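Local coordinates for protein putative glycosylhydrolase (Parabacteroides distasonis, PDB 3S5Q) that probably acts as a hydrolase of glycosidic bonds and folds as a concanavalin A-like beta sandwich, at residues E60-D65 with V78-T83; S116-K121 with E178-P183; K143-D148 with M187-Y192. One frame throughout, in Å; residues are numbered along the deposited sequence.

Contact 1. Residues E60-D65 with V78-T83; sequences ENFILD and VVIYCT
Phe62 and Leu64 meet Ile80, Tyr81 and Val78 across the interior of a concanavalin A-like beta sandwich. Strand 62-70 belongs to one antiparallel sheet and strand 75-82 to the other, so no hydrogen bond joins 60-65 directly to 78-83 and the buried contact is made by side chains. Phe62 buries the largest area. Its first torsion (61°) places CG between the backbone N and the carbonyl carbon, and the ring reaches the opposite sheet with its far rim. CZ lies 3.9 Å from Ile80 CG2, and this methyl sits at the ring edge, close to the plane. On the neighbouring corner, Phe62 CE2 comes within 4.0 Å of Tyr81 CE1, the two aromatic side chains crossing at a slant. The Tyr81 ring carries Ile80 CD1 over the centre of one face, 4.1 Å above the plane, so the isoleucine packs against both aromatic residues. Further along the strands, Leu64 and Val78 reach toward each other tip to tip, with Leu64 CD2 3.6 Å from Val78 CG1. Ile193 of strand 192-195 also packs on Phe62 and Leu64, extending the same apolar layer. At the sandwich margin, a G1 beta bulge sets Asn61 and Phe62 against the single residue Ala142, and Asn61 has the positive phi (51°) of its first position. Here the chemistry turns polar: Tyr81 OH is hydrogen-bonded to Gly144 O, and a water accepts from Asn61 N at 3.0 Å while donating to Tyr81 OH at 2.8 Å.

Contact 2. Residues S116-K121 with E178-P183; sequences SIYGHK and EWLPIP. With EDO (1,2-ethanediol), chain E.
Leu180 packs against Tyr118 and His120 where two long loops of the beta sandwich meet; in the first, a classic beta bulge pairs His120 and Lys121 with Ile117. The apolar contacts centre on one methyl. Leu180 CD1 lies 3.8 Å from Tyr118 CD2 and 3.7 Å from His120 CE1, reaching the imidazole at its edge near the ring plane. Aromatic contacts lie nearer the surface, where the side chains of Tyr118 and Trp179 cross at about a right angle and their rings meet at their edges: Tyr118 OH lies in the indole plane, 3.6 Å from Trp179 CZ2. The tyrosine CG is anti to the backbone N (chi1 179°), which carries the ring out to this meeting point. Hydrogen bonds fix the imidazole. His120 ND1 donates to Tyr118 O over 2.8 Å, nearly straight at 165° and almost exactly in the ring plane, and Tyr184 stacks on the same imidazole. Across the contact there is no direct hydrogen bond; a water spans it instead. It lies in the imidazole plane 2.7 Å from His120 NE2 and donates to both Leu180 O, at 2.8 Å, and Ile182 O, at 2.7 Å.

Contact 3. Residues K143-D148 with M187-Y192; sequences KGQQID and MPTKGY. With EDO (1,2-ethanediol), chain J.
The flat peptide group joining Gly144 to Gln145 receives Thr189 on one face: the threonine methyl CG2 stands almost directly over the carbonyl carbon, 3.5 Å from Gly144 C, and CB lies over the same face. From that face the methyl is also 3.4 Å from Gly144 O; at the edge, in the peptide plane, Tyr81 OH is hydrogen-bonded to Gly144 O. The Gln145 side chain passes Thr189 at a slant, its CG 3.9 Å from Thr189 CG2, and carries its amide beyond the methyl. There NE2 donates to a water at 3.1 Å, and this water in turn donates to Met187 O. A second water links the backbones, donating to Thr189 O at 2.8 Å and accepting a weak bond from Gly144 N. The two segments are thus joined by van der Waals contact and by water, with no direct hydrogen bond. On the outer side, Thr189 OG1, set between its backbone N and carbonyl carbon (chi1 59°), accepts a bond of 2.8 Å from O2 of a 1,2-ethanediol, probably a crystallisation additive. The Gln146 amide, by contrast, reaches forward along its own strand, NE2 giving a 3.1 Å bond on the syn side of Asp148 OD2, though well out of the carboxylate plane. Lys143 to Gln146 form a type II' turn, closed by hydrogen bonds in both directions between Lys143 and Gln146: the two-residue connection of a beta hairpin between strands 135-143 and 146-151, with the loop leading into strand 192-195 laid against its tip.

How the contacts relate
Contact 1 is the core contact, apolar and buried between the two sheets, whereas contact 3 lies at the surface and contact 2 is partly buried between loops. Contacts 1 and 3 adjoin, their centres 7 Å apart: they share a water, and the backbone of Cys82 pairs with that of Tyr192, so the second segments of both reach the same sheet. Contact 2 stands about 16 Å from contact 1, centre to centre, and does not touch it, but meets contact 3 through Ile182 on selenomethionine Met187 and Ile117 on Ile147. Contact 1 has a water only at its margin, contact 2 combines apolar packing with a water bridge, and contact 3 rests on one methyl and two waters.

Contact 1. Residues E60-D65 with V78-T83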
loop_
_atom_site.group_PDB
_atom_site.type_symbol
_atom_site.label_atom_id
_atom_site.label_comp_id
_atom_site.label_asym_id
_atom_site.label_seq_id
_atom_site.Cartn_x
_atom_site.Cartn_y
_atom_site.Cartn_z
ATOM N N GLU A 60 -13.395 -1.421 -6.772
ATOM C CA GLU A 60 -13.226 -0.108 -7.399
ATOM C C GLU A 60 -13.904 0.965 -6.507
ATOM O O GLU A 60 -14.724 0.644 -5.652
ATOM C CB GLU A 60 -13.844 -0.094 -8.800
ATOM C CG GLU A 60 -15.299 -0.404 -8.803
ATOM C CD GLU A 60 -15.896 -0.408 -10.199
ATOM O OE1 GLU A 60 -15.207 0.113 -11.124
ATOM O OE2 GLU A 60 -17.070 -0.881 -10.330
ATOM N N ASN A 61 -13.533 2.222 -6.686
ATOM C CA ASN A 61 -14.179 3.327 -5.997
ATOM C C ASN A 61 -14.252 3.102 -4.496
ATOM O O ASN A 61 -15.331 2.953 -3.921
ATOM C CB ASN A 61 -15.551 3.554 -6.622
ATOM C CG ASN A 61 -15.440 3.965 -8.045
ATOM O OD1 ASN A 61 -14.587 4.802 -8.381
ATOM N ND2 ASN A 61 -16.286 3.386 -8.920
ATOM N N PHE A 62 -13.076 3.003 -3.890
ATOM C CA PHE A 62 -12.935 2.648 -2.456
ATOM C C PHE A 62 -11.898 3.483 -1.734
ATOM O O PHE A 62 -11.077 4.196 -2.352
ATOM C CB PHE A 62 -12.562 1.141 -2.261
ATOM C CG PHE A 62 -11.241 0.752 -2.893
ATOM C CD1 PHE A 62 -10.053 0.888 -2.191
ATOM C CD2 PHE A 62 -11.185 0.234 -4.184
ATOM C CE1 PHE A 62 -8.847 0.584 -2.766
ATOM C CE2 PHE A 62 -9.969 -0.109 -4.784
ATOM C CZ PHE A 62 -8.781 0.059 -4.060
ATOM N N ILE A 63 -11.963 3.396 -0.413
ATOM C CA ILE A 63 -10.942 3.936 0.474
ATOM C C ILE A 63 -10.466 2.787 1.354
ATOM O O ILE A 63 -11.257 2.160 2.069
ATOM C CB ILE A 63 -11.431 5.086 1.389
ATOM C CG1 ILE A 63 -12.116 6.191 0.573
ATOM C CG2 ILE A 63 -10.229 5.657 2.168
ATOM C CD1 ILE A 63 -12.987 7.188 1.425
ATOM N N LEU A 64 -9.179 2.527 1.256
ATOM C CA LEU A 64 -8.508 1.471 1.998
ATOM C C LEU A 64 -7.673 2.166 3.075
ATOM O O LEU A 64 -6.801 3.028 2.783
ATOM C CB LEU A 64 -7.667 0.618 1.053
ATOM C CG LEU A 64 -6.892 -0.583 1.639
ATOM C CD1 LEU A 64 -7.758 -1.709 2.141
ATOM C CD2 LEU A 64 -5.938 -1.095 0.593
ATOM N N ASP A 65 -7.973 1.812 4.322
ATOM C CA ASP A 65 -7.368 2.442 5.516
ATOM C C ASP A 65 -6.696 1.326 6.304
ATOM O O ASP A 65 -7.344 0.378 6.715
ATOM C CB ASP A 65 -8.489 3.130 6.311
ATOM C CG ASP A 65 -7.987 4.003 7.475
ATOM O OD1 ASP A 65 -7.042 3.612 8.167
ATOM O OD2 ASP A 65 -8.598 5.079 7.722
ATOM N N VAL A 78 1.219 -2.118 -0.943
ATOM C CA VAL A 78 -0.183 -2.399 -1.120
ATOM C C VAL A 78 -0.422 -2.338 -2.625
ATOM O O VAL A 78 0.027 -1.420 -3.296
ATOM C CB VAL A 78 -1.081 -1.374 -0.401
ATOM C CG1 VAL A 78 -2.592 -1.727 -0.619
ATOM C CG2 VAL A 78 -0.724 -1.299 1.089
ATOM N N VAL A 79 -1.107 -3.351 -3.139
ATOM C CA VAL A 79 -1.357 -3.486 -4.544
ATOM C C VAL A 79 -2.860 -3.281 -4.819
ATOM O O VAL A 79 -3.719 -3.922 -4.209
ATOM C CB VAL A 79 -0.878 -4.886 -5.013
ATOM C CG1 VAL A 79 -1.189 -5.110 -6.529
ATOM C CG2 VAL A 79 0.646 -5.109 -4.691
ATOM N N ILE A 80 -3.187 -2.374 -5.730
ATOM C CA ILE A 80 -4.580 -2.150 -6.086
ATOM C C ILE A 80 -4.760 -2.352 -7.592
ATOM O O ILE A 80 -3.780 -2.449 -8.340
ATOM C CB ILE A 80 -5.072 -0.764 -5.636
ATOM C CG1 ILE A 80 -4.322 0.364 -6.392
ATOM C CG2 ILE A 80 -4.958 -0.652 -4.093
ATOM C CD1 ILE A 80 -4.852 1.802 -6.235
ATOM N N TYR A 81 -6.013 -2.485 -7.990
ATOM C CA TYR A 81 -6.389 -2.615 -9.380
ATOM C C TYR A 81 -5.685 -3.811 -10.052
ATOM O O TYR A 81 -5.282 -3.734 -11.211
ATOM C CB TYR A 81 -6.073 -1.325 -10.096
ATOM C CG TYR A 81 -6.788 -0.069 -9.600
ATOM C CD1 TYR A 81 -7.889 -0.120 -8.733
ATOM C CD2 TYR A 81 -6.455 1.180 -10.150
ATOM C CE1 TYR A 81 -8.575 1.046 -8.353
ATOM C CE2 TYR A 81 -7.127 2.325 -9.791
ATOM C CZ TYR A 81 -8.185 2.260 -8.900
ATOM O OH TYR A 81 -8.839 3.421 -8.575
ATOM N N CYS A 82 -5.521 -4.909 -9.314
ATOM C CA CYS A 82 -4.836 -6.091 -9.871
ATOM C C CYS A 82 -5.783 -6.930 -10.706
ATOM O O CYS A 82 -6.772 -7.459 -10.210
ATOM C CB CYS A 82 -4.236 -6.965 -8.776
ATOM S SG CYS A 82 -3.295 -8.351 -9.458
ATOM N N THR A 83 -5.477 -7.075 -11.980
ATOM C CA THR A 83 -6.347 -7.850 -12.867
ATOM C C THR A 83 -5.857 -9.290 -13.063
ATOM O O THR A 83 -6.541 -10.095 -13.709
ATOM C CB THR A 83 -6.432 -7.125 -14.222
ATOM O OG1 THR A 83 -5.104 -6.966 -14.720
ATOM C CG2 THR A 83 -7.083 -5.765 -14.018
HETATM O O HOH W 1 -11.503 2.709 -8.775
#

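Contact 2. Residues S116-K121 with E178-P183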
loop_
_atom_site.group_PDB
_atom_site.type_symbol
_atom_site.label_atom_id
_atom_site.label_comp_id
_atom_site.label_asym_id
_atom_site.label_seq_id
_atom_site.Cartn_x
_atom_site.Cartn_y
_atom_site.Cartn_z
ATOM N N SER A 116 4.855 6.018 -2.309
ATOM C CA SER A 116 4.858 6.326 -3.733
ATOM C C SER A 116 3.876 5.411 -4.450
ATOM O O SER A 116 3.609 4.280 -4.007
ATOM C CB SER A 116 6.256 6.153 -4.336
ATOM O OG SER A 116 6.702 4.815 -4.230
ATOM N N ILE A 117 3.336 5.903 -5.564
ATOM C CA ILE A 117 2.753 5.045 -6.581
ATOM C C ILE A 117 4.037 4.592 -7.254
ATOM O O ILE A 117 4.681 5.344 -8.002
ATOM C CB ILE A 117 1.836 5.823 -7.510
ATOM C CG1 ILE A 117 0.608 6.323 -6.724
ATOM C CG2 ILE A 117 1.405 4.974 -8.753
ATOM C CD1 ILE A 117 -0.174 7.397 -7.431
ATOM N N TYR A 118 4.480 3.410 -6.864
ATOM C CA TYR A 118 5.845 2.929 -7.107
ATOM C C TYR A 118 6.270 3.121 -8.580
ATOM O O TYR A 118 5.580 2.676 -9.476
ATOM C CB TYR A 118 5.955 1.442 -6.690
ATOM C CG TYR A 118 7.310 0.864 -6.926
ATOM C CD1 TYR A 118 8.358 1.164 -6.072
ATOM C CD2 TYR A 118 7.562 0.025 -8.020
ATOM C CE1 TYR A 118 9.603 0.685 -6.274
ATOM C CE2 TYR A 118 8.862 -0.498 -8.232
ATOM C CZ TYR A 118 9.871 -0.158 -7.348
ATOM O OH TYR A 118 11.162 -0.646 -7.503
ATOM N N GLY A 119 7.408 3.792 -8.789
ATOM C CA GLY A 119 8.006 3.953 -10.132
ATOM C C GLY A 119 7.346 5.022 -10.997
ATOM O O GLY A 119 7.845 5.307 -12.107
ATOM N N HIS A 120 6.279 5.654 -10.477
ATOM C CA HIS A 120 5.484 6.635 -11.203
ATOM C C HIS A 120 5.349 8.017 -10.543
ATOM O O HIS A 120 5.406 9.044 -11.234
ATOM C CB HIS A 120 4.054 6.059 -11.513
ATOM C CG HIS A 120 4.096 4.814 -12.371
ATOM N ND1 HIS A 120 4.552 3.592 -11.898
ATOM C CD2 HIS A 120 3.775 4.617 -13.680
ATOM C CE1 HIS A 120 4.511 2.702 -12.881
ATOM N NE2 HIS A 120 4.021 3.293 -13.972
ATOM N N LYS A 121 5.083 8.050 -9.246
ATOM C CA LYS A 121 4.965 9.325 -8.523
ATOM C C LYS A 121 5.288 9.150 -7.048
ATOM O O LYS A 121 4.678 8.302 -6.358
ATOM C CB LYS A 121 3.567 9.942 -8.696
ATOM C CG LYS A 121 3.505 11.348 -8.008
ATOM C CD LYS A 121 2.465 12.232 -8.528
ATOM C CE LYS A 121 2.710 13.700 -8.144
ATOM N NZ LYS A 121 1.461 14.566 -8.406
ATOM N N GLU A 178 11.447 -0.637 -16.038
ATOM C CA GLU A 178 11.283 -1.422 -17.279
ATOM C C GLU A 178 10.211 -2.494 -17.153
ATOM O O GLU A 178 9.521 -2.828 -18.133
ATOM C CB GLU A 178 12.599 -2.119 -17.691
ATOM N N TRP A 179 10.089 -3.026 -15.937
ATOM C CA TRP A 179 9.177 -4.116 -15.616
ATOM C C TRP A 179 7.725 -3.652 -15.310
ATOM O O TRP A 179 6.877 -4.480 -14.965
ATOM C CB TRP A 179 9.783 -4.951 -14.447
ATOM C CG TRP A 179 9.958 -4.214 -13.153
ATOM C CD1 TRP A 179 9.037 -4.099 -12.137
ATOM C CD2 TRP A 179 11.130 -3.521 -12.702
ATOM N NE1 TRP A 179 9.547 -3.333 -11.111
ATOM C CE2 TRP A 179 10.832 -2.979 -11.417
ATOM C CE3 TRP A 179 12.370 -3.258 -13.271
ATOM C CZ2 TRP A 179 11.739 -2.209 -10.695
ATOM C CZ3 TRP A 179 13.318 -2.492 -12.510
ATOM C CH2 TRP A 179 12.994 -1.990 -11.259
ATOM N N LEU A 180 7.456 -2.336 -15.439
ATOM C CA LEU A 180 6.117 -1.761 -15.306
ATOM C C LEU A 180 5.744 -1.054 -16.631
ATOM O O LEU A 180 5.706 0.182 -16.687
ATOM C CB LEU A 180 6.056 -0.773 -14.120
ATOM C CG LEU A 180 6.477 -1.299 -12.731
ATOM C CD1 LEU A 180 6.479 -0.140 -11.680
ATOM C CD2 LEU A 180 5.575 -2.466 -12.302
ATOM N N PRO A 181 5.497 -1.845 -17.698
ATOM C CA PRO A 181 5.474 -1.265 -19.054
ATOM C C PRO A 181 4.131 -0.681 -19.506
ATOM O O PRO A 181 4.089 -0.027 -20.539
ATOM C CB PRO A 181 5.896 -2.455 -19.964
ATOM C CG PRO A 181 5.548 -3.697 -19.191
ATOM C CD PRO A 181 5.629 -3.317 -17.718
ATOM N N ILE A 182 3.042 -0.935 -18.778
ATOM C CA ILE A 182 1.741 -0.554 -19.284
ATOM C C ILE A 182 1.467 0.888 -18.920
ATOM O O ILE A 182 1.584 1.232 -17.760
ATOM C CB ILE A 182 0.599 -1.444 -18.726
ATOM C CG1 ILE A 182 0.993 -2.942 -18.765
ATOM C CG2 ILE A 182 -0.734 -1.121 -19.483
ATOM C CD1 ILE A 182 1.397 -3.441 -20.107
ATOM N N PRO A 183 1.073 1.737 -19.906
ATOM C CA PRO A 183 0.794 3.127 -19.602
ATOM C C PRO A 183 -0.282 3.151 -18.528
ATOM O O PRO A 183 -1.297 2.481 -18.671
ATOM C CB PRO A 183 0.281 3.692 -20.944
ATOM C CG PRO A 183 0.865 2.840 -21.939
ATOM C CD PRO A 183 0.907 1.463 -21.332
HETATM C C1 EDO E . -0.184 16.018 -3.256
HETATM O O1 EDO E . -1.144 17.041 -2.909
HETATM C C2 EDO E . 0.728 16.357 -4.447
HETATM O O2 EDO E . 1.173 15.161 -5.119
HETATM O O HOH W 2 3.757 2.138 -16.401
#

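Contact 3. Residues K143-D148 with M187-Y192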
loop_
_atom_site.group_PDB
_atom_site.type_symbol
_atom_site.label_atom_id
_atom_site.label_comp_id
_atom_site.label_asym_id
_atom_site.label_seq_id
_atom_site.Cartn_x
_atom_site.Cartn_y
_atom_site.Cartn_z
ATOM N N LYS A 143 -10.326 6.253 -6.656
ATOM C CA LYS A 143 -11.613 6.628 -7.247
ATOM C C LYS A 143 -11.413 6.732 -8.746
ATOM O O LYS A 143 -10.989 7.761 -9.258
ATOM C CB LYS A 143 -12.113 7.939 -6.632
ATOM C CG LYS A 143 -13.604 8.136 -6.731
ATOM C CD LYS A 143 -13.982 9.547 -6.377
ATOM C CE LYS A 143 -15.110 9.566 -5.396
ATOM N NZ LYS A 143 -15.136 10.847 -4.629
ATOM N N GLY A 144 -11.691 5.640 -9.442
ATOM C CA GLY A 144 -11.283 5.487 -10.830
ATOM C C GLY A 144 -9.813 5.864 -11.046
ATOM O O GLY A 144 -8.900 5.311 -10.434
ATOM N N GLN A 145 -9.580 6.801 -11.961
ATOM C CA GLN A 145 -8.209 7.212 -12.265
ATOM C C GLN A 145 -7.569 8.188 -11.256
ATOM O O GLN A 145 -6.351 8.433 -11.310
ATOM C CB GLN A 145 -8.138 7.775 -13.660
ATOM C CG GLN A 145 -8.455 6.767 -14.746
ATOM C CD GLN A 145 -8.221 7.337 -16.144
ATOM O OE1 GLN A 145 -8.886 8.296 -16.561
ATOM N NE2 GLN A 145 -7.281 6.737 -16.882
ATOM N N GLN A 146 -8.344 8.639 -10.275
ATOM C CA GLN A 146 -7.844 9.565 -9.254
ATOM C C GLN A 146 -7.381 8.805 -8.012
ATOM O O GLN A 146 -8.181 8.158 -7.345
ATOM C CB GLN A 146 -8.936 10.626 -8.950
ATOM C CG GLN A 146 -8.472 11.746 -7.988
ATOM C CD GLN A 146 -7.213 12.480 -8.484
ATOM O OE1 GLN A 146 -7.137 12.892 -9.645
ATOM N NE2 GLN A 146 -6.235 12.642 -7.600
ATOM N N ILE A 147 -6.075 8.855 -7.745
ATOM C CA ILE A 147 -5.455 8.123 -6.645
ATOM C C ILE A 147 -4.937 9.143 -5.635
ATOM O O ILE A 147 -4.217 10.037 -6.016
ATOM C CB ILE A 147 -4.281 7.245 -7.100
ATOM C CG1 ILE A 147 -4.710 6.334 -8.281
ATOM C CG2 ILE A 147 -3.683 6.462 -5.885
ATOM C CD1 ILE A 147 -6.026 5.559 -8.039
ATOM N N ASP A 148 -5.330 8.996 -4.375
ATOM C CA ASP A 148 -4.852 9.849 -3.294
ATOM C C ASP A 148 -4.358 9.015 -2.137
ATOM O O ASP A 148 -5.013 8.075 -1.735
ATOM C CB ASP A 148 -5.941 10.820 -2.866
ATOM C CG ASP A 148 -6.166 11.913 -3.907
ATOM O OD1 ASP A 148 -5.394 12.911 -3.898
ATOM O OD2 ASP A 148 -7.069 11.744 -4.753
HETATM N N MSE A 187 -4.631 1.476 -17.654
HETATM C CA MSE A 187 -4.873 0.491 -16.614
HETATM C C MSE A 187 -6.337 0.534 -16.167
HETATM O O MSE A 187 -6.844 1.614 -15.855
HETATM C CB MSE A 187 -3.965 0.782 -15.417
HETATM C CG MSE A 187 -2.439 0.586 -15.697
HETATM SE SE MSE A 187 -1.977 -1.242 -16.049
HETATM C CE MSE A 187 -1.855 -1.948 -14.322
ATOM N N PRO A 188 -7.035 -0.631 -16.159
ATOM C CA PRO A 188 -8.324 -0.786 -15.481
ATOM C C PRO A 188 -8.298 -0.257 -14.056
ATOM O O PRO A 188 -7.288 -0.424 -13.383
ATOM C CB PRO A 188 -8.499 -2.297 -15.408
ATOM C CG PRO A 188 -7.811 -2.799 -16.607
ATOM C CD PRO A 188 -6.544 -1.939 -16.632
ATOM N N THR A 189 -9.395 0.369 -13.624
ATOM C CA THR A 189 -9.481 0.960 -12.284
ATOM C C THR A 189 -10.368 0.095 -11.372
ATOM O O THR A 189 -11.064 0.599 -10.492
ATOM C CB THR A 189 -9.935 2.424 -12.363
ATOM O OG1 THR A 189 -11.225 2.498 -13.000
ATOM C CG2 THR A 189 -8.901 3.247 -13.175
ATOM N N LYS A 190 -10.317 -1.226 -11.606
ATOM C CA LYS A 190 -11.036 -2.232 -10.824
ATOM C C LYS A 190 -10.140 -3.492 -10.740
ATOM O O LYS A 190 -9.550 -3.925 -11.740
ATOM C CB LYS A 190 -12.386 -2.565 -11.483
ATOM C CG LYS A 190 -13.264 -3.544 -10.660
ATOM C CD LYS A 190 -14.572 -3.973 -11.366
ATOM C CE LYS A 190 -15.589 -4.497 -10.358
ATOM N NZ LYS A 190 -16.941 -4.714 -10.994
ATOM N N GLY A 191 -9.995 -4.057 -9.546
ATOM C CA GLY A 191 -9.182 -5.226 -9.428
ATOM C C GLY A 191 -9.118 -5.761 -8.019
ATOM O O GLY A 191 -9.697 -5.199 -7.109
ATOM N N TYR A 192 -8.385 -6.859 -7.870
ATOM C CA TYR A 192 -8.103 -7.436 -6.571
ATOM C C TYR A 192 -7.232 -6.449 -5.812
ATOM O O TYR A 192 -6.486 -5.659 -6.415
ATOM C CB TYR A 192 -7.371 -8.792 -6.716
ATOM C CG TYR A 192 -8.196 -9.778 -7.474
ATOM C CD1 TYR A 192 -9.269 -10.418 -6.867
ATOM C CD2 TYR A 192 -7.967 -10.012 -8.827
ATOM C CE1 TYR A 192 -10.057 -11.292 -7.590
ATOM C CE2 TYR A 192 -8.729 -10.900 -9.542
ATOM C CZ TYR A 192 -9.790 -11.516 -8.926
ATOM O OH TYR A 192 -10.554 -12.421 -9.635
HETATM C C1 EDO J . -12.957 5.127 -15.457
HETATM O O1 EDO J . -12.833 6.381 -14.799
HETATM C C2 EDO J . -11.580 4.488 -15.364
HETATM O O2 EDO J . -11.655 3.095 -15.675
HETATM O O HOH W 1 -11.503 2.709 -8.775
HETATM O O HOH W 3 -6.075 4.220 -15.497
#